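Local coordinates for hypothetical protein Atu1826 (Agrobacterium tumefaciens, PDB 2I3D) that is of unknown function but is probably a hydrolase of the alpha/beta-hydrolase fold, at residues Ala110-Trp113 against Val114-Leu117; Ile135-Gln138 against Leu139-Arg142; Val181-Glu184 against Lys185-Asn188; Leu190-Lys193 against Leu194-Gln197. All blocks are in the same frame, centred on the assembly; numbering follows the deposited sequence. Where two conformers were deposited one is given.

Contact 1: Ala110-Trp113 against Val114-Leu117; sequences ALDW and VQSL
Trp113 and Leu117 meet one turn apart on the last two turns of helix 101-117, a local i to i+4 contact on one of the helices that pack against the central sheet of this alpha/beta-hydrolase fold. The methyl CD1 of Leu117 sits over one face of the indole, 4.0 Å from the centroid of the six-membered ring and 21° off its normal, which makes a CH-pi contact displaced toward the rim. Trp113 carries its CG anti to the backbone N (chi1 179°), a setting that tips the ring outward and toward the C-terminal turn, where the Leu117 methyl meets it. The benzo side of the same indole also touches the next residue, CE3 lying 3.6 Å from Val114 CG2. Beyond the helix the ring stacks on Phe28 and meets Tyr39 edge-to-face, so the tryptophan bridges to the first strands of the sheet, while Val114 packs inward on Thr81, Leu83 and Ile49.

Further round the helix, Leu111 and Gln115 cross obliquely: CD1 of Leu111 lies 3.6 Å from NE2 of Gln115, the aliphatic methyl resting against the end of the extended amide chain. That amide nitrogen is hydrogen-bonded to Glu145, and Asp112 forms a salt bridge with Arg143; both partners lie in the loop that follows helix 131-142.

The carbonyl of Trp113 takes two donors, Leu117 N at 3.2 Å and a side-chain hydroxyl from the final turn. For the latter, Ser116 turns its OG back between its own N and carbonyl carbon (chi1 76°), and OG donates to Trp113 O at 2.7 Å.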
loop_
_atom_site.group_PDB
_atom_site.type_symbol
_atom_site.label_atom_id
_atom_site.label_comp_id
_atom_site.label_asym_id
_atom_site.label_seq_id
_atom_site.Cartn_x
_atom_site.Cartn_y
_atom_site.Cartn_z
ATOM N N ALA B 110 -18.388 7.032 11.329
ATOM C CA ALA B 110 -18.093 7.542 9.985
ATOM C C ALA B 110 -19.318 7.577 9.094
ATOM O O ALA B 110 -19.616 8.600 8.469
ATOM C CB ALA B 110 -16.967 6.696 9.305
ATOM N N LEU B 111 -20.060 6.461 9.073
ATOM C CA LEU B 111 -21.303 6.388 8.301
ATOM C C LEU B 111 -22.353 7.397 8.795
ATOM O O LEU B 111 -22.979 8.089 7.981
ATOM C CB LEU B 111 -21.866 4.959 8.283
ATOM C CG LEU B 111 -23.084 4.779 7.359
ATOM C CD1 LEU B 111 -22.953 5.379 5.904
ATOM C CD2 LEU B 111 -23.428 3.289 7.295
ATOM N N ASP B 112 -22.464 7.528 10.116
ATOM C CA ASP B 112 -23.400 8.536 10.703
ATOM C C ASP B 112 -23.031 9.951 10.245
ATOM O O ASP B 112 -23.909 10.775 9.892
ATOM C CB ASP B 112 -23.353 8.499 12.237
ATOM C CG ASP B 112 -23.991 7.251 12.834
ATOM O OD1 ASP B 112 -24.728 6.490 12.154
ATOM O OD2 ASP B 112 -23.774 7.055 14.042
ATOM N N TRP B 113 -21.735 10.251 10.285
ATOM C CA TRP B 113 -21.246 11.564 9.880
ATOM C C TRP B 113 -21.605 11.894 8.430
ATOM O O TRP B 113 -22.187 12.977 8.157
ATOM C CB TRP B 113 -19.759 11.659 10.115
ATOM C CG TRP B 113 -19.151 12.945 9.722
ATOM C CD1 TRP B 113 -19.124 14.103 10.464
ATOM C CD2 TRP B 113 -18.473 13.231 8.500
ATOM N NE1 TRP B 113 -18.444 15.080 9.775
ATOM C CE2 TRP B 113 -18.046 14.579 8.563
ATOM C CE3 TRP B 113 -18.171 12.478 7.360
ATOM C CZ2 TRP B 113 -17.334 15.187 7.529
ATOM C CZ3 TRP B 113 -17.465 13.091 6.316
ATOM C CH2 TRP B 113 -17.057 14.433 6.414
ATOM N N VAL B 114 -21.317 10.977 7.493
ATOM C CA VAL B 114 -21.642 11.215 6.077
ATOM C C VAL B 114 -23.153 11.342 5.918
ATOM O O VAL B 114 -23.645 12.236 5.221
ATOM C CB VAL B 114 -21.075 10.123 5.098
ATOM C CG1 VAL B 114 -21.305 10.543 3.618
ATOM C CG2 VAL B 114 -19.642 9.901 5.326
ATOM N N GLN B 115 -23.899 10.482 6.604
ATOM C CA GLN B 115 -25.347 10.561 6.535
ATOM C C GLN B 115 -25.935 11.853 7.129
ATOM O O GLN B 115 -26.969 12.330 6.667
ATOM C CB GLN B 115 -25.964 9.331 7.189
ATOM C CG GLN B 115 -25.857 8.080 6.327
ATOM C CD GLN B 115 -26.379 6.840 7.037
ATOM O OE1 GLN B 115 -26.646 6.854 8.249
ATOM N NE2 GLN B 115 -26.547 5.762 6.278
ATOM N N SER B 116 -25.281 12.409 8.145
ATOM C CA SER B 116 -25.704 13.718 8.703
ATOM C C SER B 116 -25.566 14.824 7.638
ATOM O O SER B 116 -26.377 15.759 7.600
ATOM C CB SER B 116 -24.970 14.058 10.023
ATOM O OG SER B 116 -23.609 14.493 9.839
ATOM N N LEU B 117 -24.555 14.708 6.768
ATOM C CA LEU B 117 -24.333 15.681 5.685
ATOM C C LEU B 117 -25.186 15.394 4.453
ATOM O O LEU B 117 -25.414 16.292 3.622
ATOM C CB LEU B 117 -22.855 15.739 5.279
ATOM C CG LEU B 117 -21.797 16.043 6.346
ATOM C CD1 LEU B 117 -20.430 16.234 5.658
ATOM C CD2 LEU B 117 -22.136 17.261 7.178
#

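Contact 2: Ile135-Gln138 against Leu139-Arg142; sequences IGMQ and LLMR
Leu140 packs one turn beyond Met137 on helix 131-142, the helix of the beta-alpha-beta unit that runs from strand 124-129 to strand 146-152 in this alpha/beta-hydrolase fold. Following Leu140 outward, its CB lies 3.3 Å from the carbonyl O of Met137 and also close to Gly136 O, so the base of the side chain rests on the preceding turn. CG stands anti to the backbone N (chi1 170°), which swings the branch off the helix; from there it is 4.2 Å from Met137 O. At the tip, CD2 comes to 4.3 Å from CE, the terminal methyl of the selenomethionine Met137, a loose apolar touch that is tentative because it belongs to one of two Met137 conformers. Both side chains continue inward to Phe149 on strand 146-152, and Leu140 also reaches Ile146 and Pro168.

Under the side chains the helix is regular: Leu140 N donates to Gly136 O at 2.9 Å, and Met141 N bonds to Met137 O. Elsewhere on the helix, Ile135 touches Glu103 and Ala107 of helix 101-117, and Gln138 touches Leu104 there and Phe163 in a loop. The extended Gln138 chain runs back along the preceding turn, where NE2 makes a weak hydrogen bond to Trp134 O.

At the C-terminal end, Arg142 N donates to Gln138 O across 3.2 Å.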
loop_
_atom_site.group_PDB
_atom_site.type_symbol
_atom_site.label_atom_id
_atom_site.label_comp_id
_atom_site.label_asym_id
_atom_site.label_seq_id
_atom_site.Cartn_x
_atom_site.Cartn_y
_atom_site.Cartn_z
ATOM N N ILE B 135 -14.577 -5.762 9.488
ATOM C CA ILE B 135 -15.359 -4.624 9.999
ATOM C C ILE B 135 -16.529 -4.245 9.056
ATOM O O ILE B 135 -17.667 -4.007 9.507
ATOM C CB ILE B 135 -14.466 -3.400 10.267
ATOM C CG1 ILE B 135 -13.279 -3.776 11.196
ATOM C CG2 ILE B 135 -15.333 -2.204 10.807
ATOM C CD1 ILE B 135 -13.724 -4.135 12.647
ATOM N N GLY B 136 -16.277 -4.241 7.735
ATOM C CA GLY B 136 -17.316 -3.880 6.798
ATOM C C GLY B 136 -18.534 -4.790 6.861
ATOM O O GLY B 136 -19.691 -4.325 6.812
HETATM N N MSE B 137 -18.283 -6.086 6.966
HETATM C CA MSE B 137 -19.412 -7.023 6.996
HETATM C C MSE B 137 -20.171 -6.922 8.330
HETATM O O MSE B 137 -21.387 -7.167 8.369
HETATM C CB MSE B 137 -19.001 -8.449 6.603
HETATM C CG MSE B 137 -18.459 -8.503 5.157
HETATM SE SE MSE B 137 -18.295 -10.268 4.398
HETATM C CE MSE B 137 -20.166 -10.489 3.836
ATOM N N GLN B 138 -19.465 -6.554 9.408
ATOM C CA GLN B 138 -20.140 -6.327 10.677
ATOM C C GLN B 138 -21.027 -5.068 10.542
ATOM O O GLN B 138 -22.164 -5.020 11.050
ATOM C CB GLN B 138 -19.123 -6.143 11.794
ATOM C CG GLN B 138 -18.399 -7.439 12.160
ATOM C CD GLN B 138 -17.388 -7.201 13.280
ATOM O OE1 GLN B 138 -17.772 -6.961 14.444
ATOM N NE2 GLN B 138 -16.092 -7.203 12.917
ATOM N N LEU B 139 -20.527 -4.047 9.853
ATOM C CA LEU B 139 -21.335 -2.825 9.707
ATOM C C LEU B 139 -22.586 -3.136 8.855
ATOM O O LEU B 139 -23.706 -2.708 9.173
ATOM C CB LEU B 139 -20.504 -1.716 9.078
ATOM C CG LEU B 139 -21.201 -0.356 8.941
ATOM C CD1 LEU B 139 -21.442 0.260 10.335
ATOM C CD2 LEU B 139 -20.346 0.560 8.061
ATOM N N LEU B 140 -22.383 -3.909 7.784
ATOM C CA LEU B 140 -23.463 -4.384 6.921
ATOM C C LEU B 140 -24.563 -5.054 7.739
ATOM O O LEU B 140 -25.750 -4.753 7.586
ATOM C CB LEU B 140 -22.862 -5.412 5.946
ATOM C CG LEU B 140 -23.826 -6.247 5.079
ATOM C CD1 LEU B 140 -24.415 -5.351 4.031
ATOM C CD2 LEU B 140 -23.125 -7.411 4.428
HETATM N N MSE B 141 -24.158 -5.952 8.620
HETATM C CA MSE B 141 -25.115 -6.681 9.458
HETATM C C MSE B 141 -25.972 -5.733 10.319
HETATM O O MSE B 141 -27.165 -5.989 10.509
HETATM C CB MSE B 141 -24.344 -7.709 10.314
HETATM C CG MSE B 141 -25.173 -8.843 10.875
HETATM SE SE MSE B 141 -25.974 -9.964 9.460
HETATM C CE MSE B 141 -27.315 -10.677 10.698
ATOM N N ARG B 142 -25.377 -4.627 10.783
ATOM C CA ARG B 142 -26.051 -3.672 11.685
ATOM C C ARG B 142 -26.888 -2.593 11.009
ATOM O O ARG B 142 -27.724 -1.944 11.653
ATOM C CB ARG B 142 -25.013 -2.935 12.520
ATOM C CG ARG B 142 -24.174 -3.829 13.361
ATOM C CD ARG B 142 -23.619 -3.070 14.526
ATOM N NE ARG B 142 -23.450 -3.968 15.660
ATOM C CZ ARG B 142 -22.775 -3.654 16.756
ATOM N NH1 ARG B 142 -22.194 -2.459 16.860
ATOM N NH2 ARG B 142 -22.673 -4.537 17.740
#

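Contact 3: Val181-Glu184 against Lys185-Asn188; sequences VAPE and KDVN
A helix N-terminus with proline at the N-cap begins here: the chain leaves the loop after strand 171-176 and enters helix 184-195, with Pro183 at the cap and Asp186 three residues on. The two side chains lie side by side and point the same way. OD2 of Asp186 rests beside the proline ring, 3.4 Å from Pro183 CB and equally close to CD. The carboxylate reaches the ring because its CG stands anti to the carbonyl carbon, beside the backbone N (chi1 -59°).

Pro183 O starts the helical bonding. It accepts from Val187 N at 3.1 Å, in the carbonyl plane and nearly straight at 168°, and more weakly from Asp186 N. The next bond follows at once, from Asn188 N to Glu184 O at 2.8 Å. On the buried side, CG2 of Val187 approaches Ala182 CB at 4.4 Å, while Val187 packs on Ile173 and His204 of the sheet.

Just before the cap, Ala182 N donates to OD1 of Asp179, the probable acid of a Ser-His-Asp triad with Ser130 and His212. The turn thus joins the putative acid loop to the following helix, as in the alpha/beta-hydrolase fold.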
loop_
_atom_site.group_PDB
_atom_site.type_symbol
_atom_site.label_atom_id
_atom_site.label_comp_id
_atom_site.label_asym_id
_atom_site.label_seq_id
_atom_site.Cartn_x
_atom_site.Cartn_y
_atom_site.Cartn_z
ATOM N N VAL B 181 -1.904 -15.650 3.900
ATOM C CA VAL B 181 -2.535 -15.036 5.090
ATOM C C VAL B 181 -3.931 -15.641 5.351
ATOM O O VAL B 181 -4.263 -16.060 6.479
ATOM C CB VAL B 181 -2.633 -13.504 4.972
ATOM C CG1 VAL B 181 -3.447 -12.936 6.144
ATOM C CG2 VAL B 181 -1.219 -12.835 4.949
ATOM N N ALA B 182 -4.737 -15.668 4.283
ATOM C CA ALA B 182 -6.097 -16.222 4.314
ATOM C C ALA B 182 -6.240 -17.153 3.109
ATOM O O ALA B 182 -6.620 -16.705 2.021
ATOM C CB ALA B 182 -7.115 -15.070 4.239
ATOM N N PRO B 183 -5.819 -18.428 3.256
ATOM C CA PRO B 183 -5.835 -19.381 2.137
ATOM C C PRO B 183 -7.206 -19.596 1.485
ATOM O O PRO B 183 -8.239 -19.372 2.095
ATOM C CB PRO B 183 -5.340 -20.673 2.779
ATOM C CG PRO B 183 -4.376 -20.142 3.887
ATOM C CD PRO B 183 -5.172 -19.020 4.462
ATOM N N GLU B 184 -7.168 -20.057 0.245
ATOM C CA GLU B 184 -8.374 -20.288 -0.548
ATOM C C GLU B 184 -9.319 -21.178 0.189
ATOM O O GLU B 184 -10.516 -20.972 0.130
ATOM C CB GLU B 184 -8.033 -21.067 -1.820
ATOM C CG GLU B 184 -7.575 -20.328 -2.984
ATOM C CD GLU B 184 -7.645 -21.245 -4.211
ATOM O OE1 GLU B 184 -6.671 -21.945 -4.456
ATOM O OE2 GLU B 184 -8.698 -21.316 -4.864
ATOM N N LYS B 185 -8.809 -22.231 0.823
ATOM C CA LYS B 185 -9.725 -23.147 1.484
ATOM C C LYS B 185 -10.582 -22.415 2.523
ATOM O O LYS B 185 -11.764 -22.716 2.677
ATOM C CB LYS B 185 -8.965 -24.303 2.127
ATOM C CG LYS B 185 -9.813 -25.260 2.977
ATOM C CD LYS B 185 -9.030 -26.618 3.282
ATOM C CE LYS B 185 -7.997 -26.440 4.372
ATOM N NZ LYS B 185 -7.372 -27.786 4.676
ATOM N N ASP B 186 -9.968 -21.482 3.257
ATOM C CA ASP B 186 -10.697 -20.792 4.304
ATOM C C ASP B 186 -11.705 -19.825 3.687
ATOM O O ASP B 186 -12.867 -19.741 4.143
ATOM C CB ASP B 186 -9.730 -20.043 5.199
ATOM C CG ASP B 186 -8.740 -20.975 5.809
ATOM O OD1 ASP B 186 -9.058 -21.542 6.866
ATOM O OD2 ASP B 186 -7.686 -21.213 5.198
ATOM N N VAL B 187 -11.274 -19.075 2.667
ATOM C CA VAL B 187 -12.253 -18.180 2.009
ATOM C C VAL B 187 -13.403 -18.975 1.383
ATOM O O VAL B 187 -14.553 -18.545 1.450
ATOM C CB VAL B 187 -11.598 -17.207 1.002
ATOM C CG1 VAL B 187 -12.694 -16.241 0.450
ATOM C CG2 VAL B 187 -10.524 -16.413 1.735
ATOM N N ASN B 188 -13.101 -20.118 0.790
ATOM C CA ASN B 188 -14.137 -20.918 0.128
ATOM C C ASN B 188 -15.175 -21.412 1.119
ATOM O O ASN B 188 -16.381 -21.413 0.836
ATOM C CB ASN B 188 -13.524 -22.139 -0.564
ATOM C CG ASN B 188 -12.796 -21.780 -1.834
ATOM O OD1 ASN B 188 -12.961 -20.662 -2.353
ATOM N ND2 ASN B 188 -11.963 -22.707 -2.339
#

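Contact 4: Leu190-Lys193 against Leu194-Gln197; sequences LVEK and LKTQ
Leu190 and Leu194 meet on a buried flank of helix 184-195, which joins strand 171-176 to strand 202-207 as a beta-alpha-beta crossover in the alpha/beta-hydrolase sheet. Their side chains run at a slant to each other: CD1 of Leu190 lies 4.1 Å from Leu194 CG and as close to Leu194 CD1. CG of Leu194 also lies 3.4 Å from the carbonyl O of Leu190, which accepts the helical bond from Leu194 N. Beyond the pair, Leu194 rests against the sheet on Ile202 and Ile173 and on Leu164 of a loop, whereas Leu190 packs on the loop residues Pro156 and Phe161.

Val191 and Lys195 are arranged differently, side by side and pointing the same way. The lysine chain is extended beyond CG, and its aliphatic length runs past the valine, with Lys195 CE 3.5 Å from Val191 CG1. With CG beside its own backbone N (chi1 -68°), the lysine chain is directed back over the preceding turn, Lys195 CG lying 3.2 Å from Val191 O.

Lys193 and Gln197 approach only loosely, the lysine's CE near the amide nitrogen. That amide is held elsewhere, OE1 by Cys167 N and NE2 by the carbonyl of Leu164, which ties Gln197 to a neighbouring loop.

In the last residues of the segment, two donors from Thr196 converge on Lys193 O. Thr196 N comes in from above the carbonyl plane at 3.1 Å, whereas Thr196 OG1 lies in that plane and donates to Lys193 O at 2.7 Å.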
loop_
_atom_site.group_PDB
_atom_site.type_symbol
_atom_site.label_atom_id
_atom_site.label_comp_id
_atom_site.label_asym_id
_atom_site.label_seq_id
_atom_site.Cartn_x
_atom_site.Cartn_y
_atom_site.Cartn_z
ATOM N N LEU B 190 -16.091 -19.923 3.958
ATOM C CA LEU B 190 -16.988 -18.817 4.316
ATOM C C LEU B 190 -18.008 -18.587 3.162
ATOM O O LEU B 190 -19.214 -18.455 3.387
ATOM C CB LEU B 190 -16.194 -17.520 4.502
ATOM C CG LEU B 190 -16.984 -16.196 4.517
ATOM C CD1 LEU B 190 -17.979 -16.156 5.664
ATOM C CD2 LEU B 190 -16.038 -14.945 4.540
ATOM N N VAL B 191 -17.506 -18.563 1.923
ATOM C CA VAL B 191 -18.385 -18.340 0.777
ATOM C C VAL B 191 -19.440 -19.452 0.683
ATOM O O VAL B 191 -20.610 -19.158 0.495
ATOM C CB VAL B 191 -17.609 -18.225 -0.498
ATOM C CG1 VAL B 191 -18.549 -18.125 -1.713
ATOM C CG2 VAL B 191 -16.731 -16.965 -0.428
ATOM N N GLU B 192 -19.025 -20.716 0.840
ATOM C CA GLU B 192 -19.989 -21.835 0.795
ATOM C C GLU B 192 -21.078 -21.672 1.858
ATOM O O GLU B 192 -22.275 -21.946 1.584
ATOM C CB GLU B 192 -19.287 -23.183 0.955
ATOM C CG GLU B 192 -18.513 -23.617 -0.272
ATOM C CD GLU B 192 -19.410 -23.973 -1.453
ATOM O OE1 GLU B 192 -20.259 -24.887 -1.344
ATOM O OE2 GLU B 192 -19.275 -23.322 -2.486
ATOM N N LYS B 193 -20.701 -21.242 3.066
ATOM C CA LYS B 193 -21.693 -20.976 4.120
ATOM C C LYS B 193 -22.686 -19.890 3.679
ATOM O O LYS B 193 -23.894 -20.062 3.762
ATOM C CB LYS B 193 -20.972 -20.612 5.441
ATOM C CG LYS B 193 -21.818 -20.007 6.540
ATOM C CD LYS B 193 -22.773 -21.041 7.060
ATOM C CE LYS B 193 -23.639 -20.443 8.155
ATOM N NZ LYS B 193 -24.760 -21.357 8.535
ATOM N N LEU B 194 -22.166 -18.786 3.130
ATOM C CA LEU B 194 -23.028 -17.681 2.740
ATOM C C LEU B 194 -23.938 -18.086 1.594
ATOM O O LEU B 194 -25.067 -17.592 1.527
ATOM C CB LEU B 194 -22.211 -16.453 2.329
ATOM C CG LEU B 194 -21.404 -15.875 3.499
ATOM C CD1 LEU B 194 -20.664 -14.590 3.040
ATOM C CD2 LEU B 194 -22.281 -15.647 4.761
ATOM N N LYS B 195 -23.464 -18.976 0.726
ATOM C CA LYS B 195 -24.231 -19.393 -0.473
ATOM C C LYS B 195 -25.440 -20.264 -0.103
ATOM O O LYS B 195 -26.355 -20.478 -0.925
ATOM C CB LYS B 195 -23.324 -20.050 -1.538
ATOM C CG LYS B 195 -22.347 -19.005 -2.160
ATOM C CD LYS B 195 -21.525 -19.535 -3.354
ATOM C CE LYS B 195 -20.985 -18.339 -4.241
ATOM N NZ LYS B 195 -19.974 -18.823 -5.251
ATOM N N THR B 196 -25.516 -20.718 1.144
ATOM C CA THR B 196 -26.707 -21.455 1.613
ATOM C C THR B 196 -27.879 -20.541 1.970
ATOM O O THR B 196 -28.978 -21.017 2.286
ATOM C CB THR B 196 -26.409 -22.333 2.854
ATOM O OG1 THR B 196 -26.132 -21.496 3.980
ATOM C CG2 THR B 196 -25.222 -23.261 2.585
ATOM N N GLN B 197 -27.636 -19.231 1.971
ATOM C CA GLN B 197 -28.614 -18.264 2.427
ATOM C C GLN B 197 -29.471 -17.746 1.242
ATOM O O GLN B 197 -28.952 -17.133 0.322
ATOM C CB GLN B 197 -27.862 -17.166 3.198
ATOM C CG GLN B 197 -26.993 -17.797 4.334
ATOM C CD GLN B 197 -26.121 -16.813 5.113
ATOM O OE1 GLN B 197 -25.963 -15.664 4.716
ATOM N NE2 GLN B 197 -25.546 -17.276 6.227
#

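From the N terminus the four contacts follow in series; none nests in or crosses another, and each closes only a helical turn or a cap, with no residues between its segments. Contact 1 ends helix 101-117, and contact 2 lies on helix 131-142 after strand 124-129; the two helices touch where Leu111 CD2 meets Leu139 CD2 at 4.2 Å. Contact 3 opens helix 184-195 and contact 4 lies farther along the same helix, their centres about 14 Å apart. Contact 2 touches contact 4 tentatively, through one conformer of Met137 against Leu194. Contacts 1 and 3 lie on opposite sides of the chain's centre, about 33 Å between their centres, with contact 2 between helix 101-117 and helix 184-195.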